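Local coordinates for capsular polysaccharide export system protein KpsC (Thermosulfurimonas dismutans, PDB 6MGB) that transfers Kdo as a beta-2,4 Kdo-transferase, probably from a CMP-linked donor, in building the glycolipid anchor of Gram-negative bacterial capsules, at residues R156-T165 / G194-V205; L254-M265 / L273-E281. All blocks are in the same frame, centred on the assembly; numbering follows the deposited sequence.

Both contacts belong to one parallel six-stranded sheet, of the kind expected in a GT-B glycosyltransferase. Contact 1 pairs strands 158-162 and 196-200, whereas contact 2 lies at the sheet's edge, where strand 259-262 meets the short 275-276. Strand 241-244 runs between them, so their centres are 16 Å apart and their nearest atoms about 7 Å. Contact 1 grips CMP directly, and its H202 side chain comes within about 4 Å of a bound magnesium ion. Contact 2 stands back, the L254 side chain about 11 Å from the nucleotide, yet its first segment begins with the end of helix 248-255, which carries Q248 and E252. With S247, these also hydrogen-bond to CMP.

Contact 1: R156-T165 / G194-V205; sequences RERVLLIDQT and GAEIYVKVHPEV. With C5P (cytidine-5'-monophosphate), chain D.
L161 is bonded to strand 196-200 through both its peptide atoms: its N gives to Y198 O at 2.8 Å, and its O takes K200 N at 2.9 Å. The parallel pairing ends with D163 N on K200 O, and K200 O, with D163 O just past the end of strand 158-162, then also accepts from CMP. Cytosine N4 donates to D163 O at 2.9 Å and, more weakly, to K200 O. K200, bent at chi2 and chi4, brings NZ to within 3.2 Å of C5P N3, while NZ also donates to V201 O.

H202 takes up the other end of the nucleotide. Its NE2 donates to phosphate oxygen O2P at 3.0 Å, while ND1 accepts E204 N close to the ring plane, capping the helix that starts at P203. The imidazole is clamped between T165 CG2, 3.4 Å from the ring centroid, and P203 CD over the opposite face. D163 turns its carboxylate away from the base, to the backbone N atoms of L214 and A215.

Farther back, V159 CG2 packs tightly on I197 CD1 at 3.4 Å, and the R156 guanidinium stacks on the E196 carboxylate in a long ion pair. Two carbonyls at N4, one bond weak, and an ammonium at N3 suit cytosine's donor and acceptor; uracil, with O4 and N3-H, would probably match them poorly.

Contact 2: L254-M265 / L273-E281; sequences LMLGKEVICFGM and LTRDGKRCE
E259 extends fully from a chi1 of 180°, whereas R275 kinks at chi3 (63°), and the two side chains thereby converge in a salt bridge. R275 NH1 meets E259 OE2 at 2.8 Å, nearly in line with the C-O bond but with the oxygen 22° out of the guanidinium plane. The other carboxylate oxygen, OE1, holds R241 NE. With an alanine here, both arginines would probably lack their shared countercharge, and R275, exposed and poorly ordered already, would be freer to swing.

Behind this pair the backbones join as parallel strands: R275 N binds V260 O, C262 N returns to R275 O at 2.8 Å, and G277 N closes on C262 O. On the C262 face, SG rests against T274 CG2 at 3.7 Å, and T274 OG1 donates to D276 OD1 at 2.6 Å. M265, bent twice, lays CE against K278 O and SD on C280 CB. Water links V260 N to L273 O.

Strand 275-276 forms one edge of the sheet, with strand 241-244 bonded along the far side of 259-262. Helix 289-299 packs against L254 and L273, and F263 reaches helix 180-191.

Contact 1: R156-T165 / G194-V205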
loop_
_atom_site.group_PDB
_atom_site.type_symbol
_atom_site.label_atom_id
_atom_site.label_comp_id
_atom_site.label_asym_id
_atom_site.label_seq_id
_atom_site.Cartn_x
_atom_site.Cartn_y
_atom_site.Cartn_z
ATOM N N ARG A 156 16.636 25.372 0.515
ATOM C CA ARG A 156 17.077 24.975 1.845
ATOM C C ARG A 156 17.172 23.455 1.923
ATOM O O ARG A 156 16.242 22.747 1.526
ATOM C CB ARG A 156 16.108 25.508 2.901
ATOM C CG ARG A 156 16.540 25.280 4.341
ATOM C CD ARG A 156 17.817 26.034 4.677
ATOM N NE ARG A 156 18.086 26.038 6.115
ATOM C CZ ARG A 156 17.707 26.997 6.957
ATOM N NH1 ARG A 156 17.037 28.060 6.521
ATOM N NH2 ARG A 156 18.000 26.896 8.246
ATOM N N GLU A 157 18.299 22.956 2.426
ATOM C CA GLU A 157 18.484 21.516 2.554
ATOM C C GLU A 157 17.512 20.958 3.587
ATOM O O GLU A 157 17.381 21.502 4.689
ATOM C CB GLU A 157 19.924 21.195 2.955
ATOM C CG GLU A 157 20.265 19.713 2.895
ATOM C CD GLU A 157 21.612 19.391 3.517
ATOM O OE1 GLU A 157 22.340 20.336 3.892
ATOM O OE2 GLU A 157 21.942 18.192 3.633
ATOM N N ARG A 158 16.831 19.872 3.231
ATOM C CA ARG A 158 15.809 19.302 4.098
ATOM C C ARG A 158 15.492 17.887 3.638
ATOM O O ARG A 158 15.582 17.572 2.448
ATOM C CB ARG A 158 14.538 20.159 4.088
ATOM C CG ARG A 158 13.990 20.380 2.690
ATOM C CD ARG A 158 12.681 21.147 2.683
ATOM N NE ARG A 158 12.273 21.449 1.311
ATOM C CZ ARG A 158 12.419 22.627 0.709
ATOM N NH1 ARG A 158 12.951 23.662 1.349
ATOM N NH2 ARG A 158 12.021 22.773 -0.547
ATOM N N VAL A 159 15.111 17.040 4.598
ATOM C CA VAL A 159 14.697 15.671 4.326
ATOM C C VAL A 159 13.348 15.434 4.992
ATOM O O VAL A 159 12.930 16.175 5.884
ATOM C CB VAL A 159 15.734 14.634 4.814
ATOM C CG1 VAL A 159 17.100 14.923 4.204
ATOM C CG2 VAL A 159 15.822 14.621 6.336
ATOM N N LEU A 160 12.666 14.379 4.549
ATOM C CA LEU A 160 11.326 14.056 5.022
ATOM C C LEU A 160 11.311 12.657 5.623
ATOM O O LEU A 160 11.780 11.702 4.994
ATOM C CB LEU A 160 10.303 14.141 3.885
ATOM C CG LEU A 160 8.846 13.900 4.294
ATOM C CD1 LEU A 160 8.367 14.977 5.258
ATOM C CD2 LEU A 160 7.946 13.840 3.071
ATOM N N LEU A 161 10.771 12.546 6.834
ATOM C CA LEU A 161 10.538 11.266 7.490
ATOM C C LEU A 161 9.044 10.970 7.468
ATOM O O LEU A 161 8.232 11.839 7.802
ATOM C CB LEU A 161 11.056 11.284 8.933
ATOM C CG LEU A 161 12.562 11.109 9.163
ATOM C CD1 LEU A 161 13.396 11.993 8.247
ATOM C CD2 LEU A 161 12.893 11.402 10.618
ATOM N N ILE A 162 8.688 9.751 7.072
ATOM C CA ILE A 162 7.295 9.333 6.959
ATOM C C ILE A 162 6.913 8.593 8.234
ATOM O O ILE A 162 7.548 7.598 8.601
ATOM C CB ILE A 162 7.073 8.453 5.718
ATOM C CG1 ILE A 162 7.439 9.228 4.448
ATOM C CG2 ILE A 162 5.621 7.967 5.654
ATOM C CD1 ILE A 162 7.420 8.396 3.183
ATOM N N ASP A 163 5.874 9.075 8.910
ATOM C CA ASP A 163 5.347 8.387 10.078
ATOM C C ASP A 163 4.208 7.468 9.650
ATOM O O ASP A 163 3.598 7.647 8.594
ATOM C CB ASP A 163 4.858 9.388 11.129
ATOM C CG ASP A 163 4.713 8.765 12.510
ATOM O OD1 ASP A 163 5.286 7.680 12.742
ATOM O OD2 ASP A 163 4.025 9.360 13.368
ATOM N N GLN A 164 3.931 6.469 10.484
ATOM C CA GLN A 164 2.902 5.481 10.198
ATOM C C GLN A 164 1.982 5.344 11.405
ATOM O O GLN A 164 2.191 5.970 12.451
ATOM C CB GLN A 164 3.534 4.139 9.812
ATOM C CG GLN A 164 4.169 4.163 8.433
ATOM C CD GLN A 164 5.016 2.940 8.152
ATOM O OE1 GLN A 164 6.239 3.030 8.041
ATOM N NE2 GLN A 164 4.369 1.789 8.030
ATOM N N THR A 165 0.941 4.531 11.247
ATOM C CA THR A 165 -0.046 4.323 12.297
ATOM C C THR A 165 0.370 3.156 13.177
ATOM O O THR A 165 0.827 2.120 12.683
ATOM C CB THR A 165 -1.430 4.045 11.706
ATOM O OG1 THR A 165 -1.404 2.805 10.988
ATOM C CG2 THR A 165 -1.854 5.164 10.769
ATOM N N GLY A 194 23.379 19.139 8.166
ATOM C CA GLY A 194 23.039 20.492 7.783
ATOM C C GLY A 194 21.622 20.701 7.303
ATOM O O GLY A 194 21.275 21.816 6.902
ATOM N N ALA A 195 20.784 19.671 7.343
ATOM C CA ALA A 195 19.454 19.722 6.759
ATOM C C ALA A 195 18.392 19.979 7.820
ATOM O O ALA A 195 18.558 19.635 8.992
ATOM C CB ALA A 195 19.134 18.414 6.030
ATOM N N GLU A 196 17.294 20.594 7.390
ATOM C CA GLU A 196 16.089 20.648 8.202
ATOM C C GLU A 196 15.395 19.293 8.163
ATOM O O GLU A 196 15.394 18.614 7.134
ATOM C CB GLU A 196 15.143 21.735 7.693
ATOM C CG GLU A 196 15.732 23.137 7.740
ATOM C CD GLU A 196 14.710 24.213 7.426
ATOM O OE1 GLU A 196 13.917 24.028 6.480
ATOM O OE2 GLU A 196 14.698 25.243 8.132
ATOM N N ILE A 197 14.808 18.901 9.289
ATOM C CA ILE A 197 14.173 17.596 9.433
ATOM C C ILE A 197 12.671 17.811 9.543
ATOM O O ILE A 197 12.202 18.513 10.447
ATOM C CB ILE A 197 14.711 16.833 10.653
ATOM C CG1 ILE A 197 16.239 16.704 10.579
ATOM C CG2 ILE A 197 14.053 15.462 10.758
ATOM C CD1 ILE A 197 16.759 16.065 9.303
ATOM N N TYR A 198 11.921 17.209 8.624
ATOM C CA TYR A 198 10.466 17.240 8.647
ATOM C C TYR A 198 9.918 15.836 8.863
ATOM O O TYR A 198 10.431 14.864 8.301
ATOM C CB TYR A 198 9.904 17.816 7.345
ATOM C CG TYR A 198 10.167 19.292 7.159
ATOM C CD1 TYR A 198 11.366 19.740 6.624
ATOM C CD2 TYR A 198 9.212 20.237 7.508
ATOM C CE1 TYR A 198 11.610 21.089 6.449
ATOM C CE2 TYR A 198 9.447 21.587 7.338
ATOM C CZ TYR A 198 10.647 22.007 6.805
ATOM O OH TYR A 198 10.890 23.351 6.633
ATOM N N VAL A 199 8.874 15.743 9.683
ATOM C CA VAL A 199 8.159 14.498 9.940
ATOM C C VAL A 199 6.714 14.694 9.506
ATOM O O VAL A 199 6.049 15.633 9.958
ATOM C CB VAL A 199 8.229 14.097 11.425
ATOM C CG1 VAL A 199 7.361 12.872 11.701
ATOM C CG2 VAL A 199 9.666 13.836 11.843
ATOM N N LYS A 200 6.226 13.806 8.642
ATOM C CA LYS A 200 4.850 13.866 8.160
ATOM C C LYS A 200 4.021 12.851 8.938
ATOM O O LYS A 200 4.244 11.641 8.830
ATOM C CB LYS A 200 4.776 13.602 6.658
ATOM C CG LYS A 200 3.352 13.557 6.103
ATOM C CD LYS A 200 2.536 14.765 6.551
ATOM C CE LYS A 200 1.204 14.863 5.827
ATOM N NZ LYS A 200 0.419 13.601 5.903
ATOM N N VAL A 201 3.065 13.351 9.722
ATOM C CA VAL A 201 2.174 12.482 10.477
ATOM C C VAL A 201 1.155 11.849 9.538
ATOM O O VAL A 201 0.712 12.457 8.554
ATOM C CB VAL A 201 1.484 13.278 11.600
ATOM C CG1 VAL A 201 0.450 12.425 12.321
ATOM C CG2 VAL A 201 2.520 13.802 12.589
ATOM N N HIS A 202 0.769 10.616 9.855
ATOM C CA HIS A 202 -0.146 9.867 9.005
ATOM C C HIS A 202 -1.550 10.470 9.086
ATOM O O HIS A 202 -1.980 10.894 10.162
ATOM C CB HIS A 202 -0.168 8.401 9.444
ATOM C CG HIS A 202 -0.842 7.477 8.477
ATOM N ND1 HIS A 202 -2.211 7.404 8.348
ATOM C CD2 HIS A 202 -0.334 6.568 7.613
ATOM C CE1 HIS A 202 -2.519 6.500 7.436
ATOM N NE2 HIS A 202 -1.397 5.977 6.974
ATOM N N PRO A 203 -2.288 10.525 7.971
ATOM C CA PRO A 203 -3.617 11.163 8.019
ATOM C C PRO A 203 -4.566 10.543 9.029
ATOM O O PRO A 203 -5.348 11.270 9.653
ATOM C CB PRO A 203 -4.135 11.005 6.579
ATOM C CG PRO A 203 -3.262 9.966 5.946
ATOM C CD PRO A 203 -1.932 10.119 6.602
ATOM N N GLU A 204 -4.534 9.219 9.205
ATOM C CA GLU A 204 -5.398 8.589 10.200
ATOM C C GLU A 204 -5.047 9.044 11.610
ATOM O O GLU A 204 -5.904 9.024 12.501
ATOM C CB GLU A 204 -5.306 7.067 10.093
ATOM C CG GLU A 204 -5.977 6.495 8.856
ATOM C CD GLU A 204 -5.779 4.998 8.726
ATOM O OE1 GLU A 204 -5.566 4.333 9.761
ATOM O OE2 GLU A 204 -5.829 4.486 7.586
ATOM N N VAL A 205 -3.796 9.451 11.836
ATOM C CA VAL A 205 -3.413 9.992 13.134
ATOM C C VAL A 205 -3.827 11.452 13.244
ATOM O O VAL A 205 -4.213 11.918 14.321
ATOM C CB VAL A 205 -1.900 9.807 13.358
ATOM C CG1 VAL A 205 -1.442 10.534 14.618
ATOM C CG2 VAL A 205 -1.561 8.327 13.454
HETATM O O3P C5P D . 1.111 2.562 4.046
HETATM P P C5P D . 0.497 3.681 4.856
HETATM O O1P C5P D . 1.543 4.211 5.832
HETATM O O2P C5P D . -0.783 3.402 5.618
HETATM O "O5'" C5P D . 0.203 4.848 3.816
HETATM C "C5'" C5P D . -0.990 4.874 3.047
HETATM C "C4'" C5P D . -1.077 6.146 2.245
HETATM O "O4'" C5P D . -1.374 7.251 3.138
HETATM C "C3'" C5P D . 0.208 6.565 1.545
HETATM O "O3'" C5P D . 0.381 5.925 0.293
HETATM C "C2'" C5P D . 0.060 8.078 1.434
HETATM O "O2'" C5P D . -0.755 8.435 0.327
HETATM C "C1'" C5P D . -0.685 8.412 2.726
HETATM N N1 C5P D . 0.240 8.816 3.812
HETATM C C2 C5P D . 0.426 10.262 4.152
HETATM N N3 C5P D . 1.367 10.659 5.257
HETATM C C4 C5P D . 2.099 9.643 6.008
HETATM C C5 C5P D . 1.914 8.203 5.669
HETATM C C6 C5P D . 0.973 7.808 4.564
HETATM O O2 C5P D . -0.164 11.090 3.549
HETATM N N4 C5P D . 3.015 10.028 7.078
HETATM O O HOH W 1 19.173 23.671 6.373
HETATM O O HOH W 2 23.871 17.486 5.696
HETATM O O HOH W 3 1.593 8.990 12.182
#

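Contact 2: L254-M265 / L273-E281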
loop_
_atom_site.group_PDB
_atom_site.type_symbol
_atom_site.label_atom_id
_atom_site.label_comp_id
_atom_site.label_asym_id
_atom_site.label_seq_id
_atom_site.Cartn_x
_atom_site.Cartn_y
_atom_site.Cartn_z
ATOM N N LEU A 254 8.931 7.062 -4.567
ATOM C CA LEU A 254 9.703 6.399 -5.614
ATOM C C LEU A 254 9.112 6.686 -6.990
ATOM O O LEU A 254 9.849 6.906 -7.958
ATOM C CB LEU A 254 9.744 4.892 -5.349
ATOM C CG LEU A 254 10.929 4.094 -5.897
ATOM C CD1 LEU A 254 12.231 4.512 -5.232
ATOM C CD2 LEU A 254 10.687 2.607 -5.694
ATOM N N MET A 255 7.781 6.693 -7.093
ATOM C CA MET A 255 7.130 6.983 -8.366
ATOM C C MET A 255 7.465 8.381 -8.867
ATOM O O MET A 255 7.412 8.634 -10.076
ATOM C CB MET A 255 5.617 6.815 -8.223
ATOM C CG MET A 255 5.180 5.364 -8.058
ATOM S SD MET A 255 3.496 5.185 -7.429
ATOM C CE MET A 255 2.568 6.089 -8.667
ATOM N N LEU A 256 7.809 9.298 -7.964
ATOM C CA LEU A 256 8.217 10.645 -8.336
ATOM C C LEU A 256 9.728 10.775 -8.497
ATOM O O LEU A 256 10.228 11.893 -8.660
ATOM C CB LEU A 256 7.716 11.654 -7.297
ATOM C CG LEU A 256 6.200 11.712 -7.086
ATOM C CD1 LEU A 256 5.860 12.628 -5.923
ATOM C CD2 LEU A 256 5.487 12.172 -8.349
ATOM N N GLY A 257 10.462 9.664 -8.455
ATOM C CA GLY A 257 11.896 9.700 -8.670
ATOM C C GLY A 257 12.719 10.141 -7.483
ATOM O O GLY A 257 13.883 10.514 -7.656
ATOM N N LYS A 258 12.157 10.112 -6.279
ATOM C CA LYS A 258 12.897 10.515 -5.094
ATOM C C LYS A 258 13.809 9.388 -4.618
ATOM O O LYS A 258 13.624 8.215 -4.955
ATOM C CB LYS A 258 11.934 10.912 -3.975
ATOM C CG LYS A 258 10.891 11.941 -4.390
ATOM C CD LYS A 258 11.538 13.219 -4.900
ATOM C CE LYS A 258 10.501 14.247 -5.320
ATOM N NZ LYS A 258 11.134 15.488 -5.847
ATOM N N GLU A 259 14.813 9.763 -3.828
ATOM C CA GLU A 259 15.656 8.787 -3.150
ATOM C C GLU A 259 14.935 8.308 -1.897
ATOM O O GLU A 259 14.644 9.106 -1.001
ATOM C CB GLU A 259 17.010 9.397 -2.794
ATOM C CG GLU A 259 17.951 8.441 -2.076
ATOM C CD GLU A 259 19.281 9.083 -1.736
ATOM O OE1 GLU A 259 19.291 10.281 -1.385
ATOM O OE2 GLU A 259 20.318 8.394 -1.828
ATOM N N VAL A 260 14.645 7.011 -1.834
ATOM C CA VAL A 260 13.842 6.434 -0.762
ATOM C C VAL A 260 14.735 5.515 0.059
ATOM O O VAL A 260 15.271 4.528 -0.459
ATOM C CB VAL A 260 12.622 5.683 -1.314
ATOM C CG1 VAL A 260 11.841 5.019 -0.191
ATOM C CG2 VAL A 260 11.722 6.646 -2.079
ATOM N N ILE A 261 14.887 5.840 1.338
ATOM C CA ILE A 261 15.712 5.069 2.259
ATOM C C ILE A 261 14.765 4.264 3.140
ATOM O O ILE A 261 14.026 4.828 3.955
ATOM C CB ILE A 261 16.629 5.979 3.087
ATOM C CG1 ILE A 261 17.414 6.909 2.153
ATOM C CG2 ILE A 261 17.576 5.144 3.939
ATOM C CD1 ILE A 261 18.267 7.939 2.854
ATOM N N CYS A 262 14.779 2.943 2.967
ATOM C CA CYS A 262 13.843 2.045 3.631
ATOM C C CYS A 262 14.513 1.378 4.823
ATOM O O CYS A 262 15.590 0.789 4.688
ATOM C CB CYS A 262 13.336 0.973 2.664
ATOM S SG CYS A 262 12.383 1.592 1.271
ATOM N N PHE A 263 13.860 1.456 5.983
ATOM C CA PHE A 263 14.350 0.799 7.187
ATOM C C PHE A 263 13.625 -0.505 7.488
ATOM O O PHE A 263 14.112 -1.290 8.311
ATOM C CB PHE A 263 14.240 1.754 8.379
ATOM C CG PHE A 263 15.248 2.860 8.338
ATOM C CD1 PHE A 263 15.200 3.819 7.338
ATOM C CD2 PHE A 263 16.261 2.929 9.275
ATOM C CE1 PHE A 263 16.134 4.829 7.284
ATOM C CE2 PHE A 263 17.192 3.941 9.229
ATOM C CZ PHE A 263 17.129 4.893 8.232
ATOM N N GLY A 264 12.475 -0.740 6.857
ATOM C CA GLY A 264 11.878 -2.051 6.780
ATOM C C GLY A 264 12.000 -2.634 5.383
ATOM O O GLY A 264 12.753 -2.149 4.537
ATOM N N MET A 265 11.227 -3.694 5.145
ATOM C CA MET A 265 11.206 -4.382 3.855
ATOM C C MET A 265 9.786 -4.355 3.295
ATOM O O MET A 265 9.101 -5.386 3.249
ATOM C CB MET A 265 11.716 -5.814 3.995
ATOM C CG MET A 265 11.786 -6.612 2.693
ATOM S SD MET A 265 12.814 -5.885 1.396
ATOM C CE MET A 265 14.388 -5.708 2.234
ATOM N N LEU A 273 15.817 -0.528 -6.236
ATOM C CA LEU A 273 15.390 0.855 -6.406
ATOM C C LEU A 273 15.467 1.670 -5.122
ATOM O O LEU A 273 15.265 2.888 -5.168
ATOM C CB LEU A 273 13.953 0.896 -6.942
ATOM C CG LEU A 273 13.742 0.250 -8.313
ATOM C CD1 LEU A 273 12.262 0.178 -8.648
ATOM C CD2 LEU A 273 14.496 1.017 -9.390
ATOM N N THR A 274 15.757 1.035 -3.991
ATOM C CA THR A 274 15.745 1.689 -2.694
ATOM C C THR A 274 17.057 1.430 -1.971
ATOM O O THR A 274 17.797 0.497 -2.292
ATOM C CB THR A 274 14.581 1.187 -1.831
ATOM O OG1 THR A 274 14.570 -0.246 -1.841
ATOM C CG2 THR A 274 13.252 1.708 -2.357
ATOM N N ARG A 275 17.337 2.270 -0.981
ATOM C CA ARG A 275 18.454 2.050 -0.072
ATOM C C ARG A 275 17.916 1.274 1.123
ATOM O O ARG A 275 17.179 1.823 1.949
ATOM C CB ARG A 275 19.079 3.378 0.343
ATOM C CG ARG A 275 19.092 4.395 -0.783
ATOM C CD ARG A 275 20.134 5.472 -0.574
ATOM N NE ARG A 275 21.489 4.931 -0.560
ATOM C CZ ARG A 275 22.591 5.671 -0.621
ATOM N NH1 ARG A 275 22.504 6.992 -0.705
ATOM N NH2 ARG A 275 23.782 5.090 -0.600
ATOM N N ASP A 276 18.273 -0.003 1.208
ATOM C CA ASP A 276 17.625 -0.941 2.114
ATOM C C ASP A 276 18.503 -1.206 3.329
ATOM O O ASP A 276 19.686 -1.539 3.189
ATOM C CB ASP A 276 17.320 -2.259 1.399
ATOM C CG ASP A 276 16.298 -2.100 0.293
ATOM O OD1 ASP A 276 15.464 -1.176 0.382
ATOM O OD2 ASP A 276 16.328 -2.901 -0.666
ATOM N N GLY A 277 17.919 -1.055 4.518
ATOM C CA GLY A 277 18.539 -1.499 5.750
ATOM C C GLY A 277 18.234 -2.929 6.116
ATOM O O GLY A 277 18.854 -3.477 7.032
ATOM N N LYS A 278 17.282 -3.545 5.422
ATOM C CA LYS A 278 16.937 -4.946 5.597
ATOM C C LYS A 278 17.297 -5.721 4.337
ATOM O O LYS A 278 17.506 -5.148 3.264
ATOM C CB LYS A 278 15.444 -5.114 5.901
ATOM C CG LYS A 278 14.967 -4.371 7.138
ATOM C CD LYS A 278 15.509 -5.001 8.408
ATOM C CE LYS A 278 15.013 -4.266 9.642
ATOM N NZ LYS A 278 15.557 -4.851 10.897
ATOM N N ARG A 279 17.362 -7.040 4.481
ATOM C CA ARG A 279 17.691 -7.936 3.385
ATOM C C ARG A 279 16.541 -8.909 3.172
ATOM O O ARG A 279 15.865 -9.315 4.123
ATOM C CB ARG A 279 18.987 -8.718 3.665
ATOM C CG ARG A 279 20.115 -7.902 4.300
ATOM C CD ARG A 279 21.198 -7.536 3.299
ATOM N NE ARG A 279 20.711 -6.667 2.230
ATOM C CZ ARG A 279 20.580 -5.346 2.331
ATOM N NH1 ARG A 279 20.890 -4.722 3.462
ATOM N NH2 ARG A 279 20.132 -4.645 1.299
ATOM N N CYS A 280 16.313 -9.273 1.911
ATOM C CA CYS A 280 15.313 -10.281 1.552
ATOM C C CYS A 280 15.913 -11.109 0.418
ATOM O O CYS A 280 15.762 -10.774 -0.759
ATOM C CB CYS A 280 13.988 -9.644 1.152
ATOM S SG CYS A 280 12.651 -10.838 0.920
ATOM N N GLU A 281 16.597 -12.195 0.787
ATOM C CA GLU A 281 17.287 -13.018 -0.199
ATOM C C GLU A 281 16.333 -13.627 -1.218
ATOM O O GLU A 281 16.758 -13.951 -2.332
ATOM C CB GLU A 281 18.067 -14.133 0.500
ATOM C CG GLU A 281 18.944 -13.664 1.653
ATOM C CD GLU A 281 19.868 -12.525 1.268
ATOM O OE1 GLU A 281 20.215 -11.716 2.154
ATOM O OE2 GLU A 281 20.244 -12.438 0.081
HETATM O O HOH W 4 15.918 5.395 -4.030
HETATM O O HOH W 5 15.084 -2.477 3.583
#